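Local coordinates for protein hexokinase (Schistosoma mansoni, PDB 1BDG) that phosphorylates glucose and other hexoses at the 6-position with ATP, the first step of glycolysis, at residues K60-T65 with A441-S446. Residues are numbered along the deposited sequence; the frame is centred on the assembly and turned at random.
Sequences KTPNGT and AAIAAS
Ala442 meets Pro62 with its methyl group: CB of Ala442 lies 3.4 Å from CB and 3.5 Å from CG of Pro62, so the methyl sits against one edge of the pyrrolidine ring. The CA atoms of the two residues, 5.9 Å apart, are the nearest such pair across 60-65 and 441-446. One residue on, Ile443 takes the CG corner of the same ring, its backbone N 3.9 Å from Pro62 CG. Its CG1 lies beside that N, anti to the carbonyl carbon (chi1 -63°), which brings CG1 to 4.1 Å from Pro62 CG; Ala203 of helix 197-206 and Leu152 also touch the isoleucine. Farther on, Ala445 touches Phe70 and Glu66. In the loop, Asn63 shapes the chain just after the proline: its OD1 accepts from Thr65 N at 2.9 Å, an Asx turn, and from Thr65 OG1 at 2.8 Å. The contact joins the last turn of helix 435-444, near the C-terminus, to the loop leading into strand 68-75, probably of the small subdomain, with Leu207 also against the proline. The side-chain contacts are apolar and the ring makes no bond to Ile443 N, which implies a modest van der Waals fit among other packed neighbours.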
# COMPACT_ATOMS: atom_id res chain seq x y z
N LYS A 60 18.18 7.96 -11.50
CA LYS A 60 18.73 8.95 -10.57
C LYS A 60 17.64 9.76 -9.83
O LYS A 60 16.84 10.45 -10.47
CB LYS A 60 19.68 9.90 -11.31
N THR A 61 17.65 9.71 -8.50
CA THR A 61 16.68 10.43 -7.68
C THR A 61 16.86 11.95 -7.69
O THR A 61 17.99 12.45 -7.63
CB THR A 61 16.70 9.96 -6.21
OG1 THR A 61 18.05 9.95 -5.75
CG2 THR A 61 16.07 8.56 -6.07
N PRO A 62 15.75 12.69 -7.72
CA PRO A 62 15.77 14.15 -7.73
C PRO A 62 16.64 14.77 -6.65
O PRO A 62 16.50 14.50 -5.46
CB PRO A 62 14.29 14.50 -7.57
CG PRO A 62 13.63 13.39 -8.38
CD PRO A 62 14.37 12.19 -7.84
N ASN A 63 17.55 15.63 -7.11
CA ASN A 63 18.50 16.33 -6.24
C ASN A 63 18.00 17.69 -5.71
O ASN A 63 18.52 18.21 -4.73
CB ASN A 63 19.81 16.54 -7.00
CG ASN A 63 19.57 17.06 -8.40
OD1 ASN A 63 18.83 18.02 -8.60
ND2 ASN A 63 20.15 16.39 -9.39
N GLY A 64 17.02 18.28 -6.40
CA GLY A 64 16.49 19.55 -5.96
C GLY A 64 16.80 20.73 -6.86
O GLY A 64 16.22 21.80 -6.69
N THR A 65 17.71 20.55 -7.82
CA THR A 65 18.05 21.63 -8.74
C THR A 65 16.94 21.81 -9.79
O THR A 65 16.90 22.81 -10.51
CB THR A 65 19.39 21.32 -9.47
OG1 THR A 65 19.24 20.19 -10.35
CG2 THR A 65 20.50 21.03 -8.43
N ALA A 441 6.56 15.05 -9.23
CA ALA A 441 6.83 16.24 -10.03
C ALA A 441 8.31 16.40 -10.36
O ALA A 441 8.66 16.66 -11.51
CB ALA A 441 6.32 17.45 -9.35
N ALA A 442 9.18 16.27 -9.36
CA ALA A 442 10.62 16.35 -9.62
C ALA A 442 10.93 15.29 -10.69
O ALA A 442 11.56 15.60 -11.68
CB ALA A 442 11.43 16.08 -8.36
N ILE A 443 10.41 14.08 -10.53
CA ILE A 443 10.66 13.06 -11.54
C ILE A 443 10.19 13.55 -12.93
O ILE A 443 10.93 13.48 -13.92
CB ILE A 443 9.98 11.71 -11.22
CG1 ILE A 443 10.55 11.13 -9.91
CG2 ILE A 443 10.16 10.76 -12.39
CD1 ILE A 443 10.16 9.69 -9.62
N ALA A 444 8.98 14.09 -12.97
CA ALA A 444 8.44 14.61 -14.22
C ALA A 444 9.40 15.64 -14.85
O ALA A 444 9.58 15.67 -16.06
CB ALA A 444 7.08 15.24 -13.97
N ALA A 445 10.09 16.41 -14.00
CA ALA A 445 11.03 17.43 -14.46
C ALA A 445 12.06 16.95 -15.52
O ALA A 445 12.79 17.77 -16.12
CB ALA A 445 11.73 18.08 -13.24
N SER A 446 12.08 15.64 -15.78
CA SER A 446 12.97 15.04 -16.77
C SER A 446 12.10 14.22 -17.72
O SER A 446 12.31 14.24 -18.95
CB SER A 446 14.00 14.10 -16.09
OG SER A 446 14.44 14.57 -14.81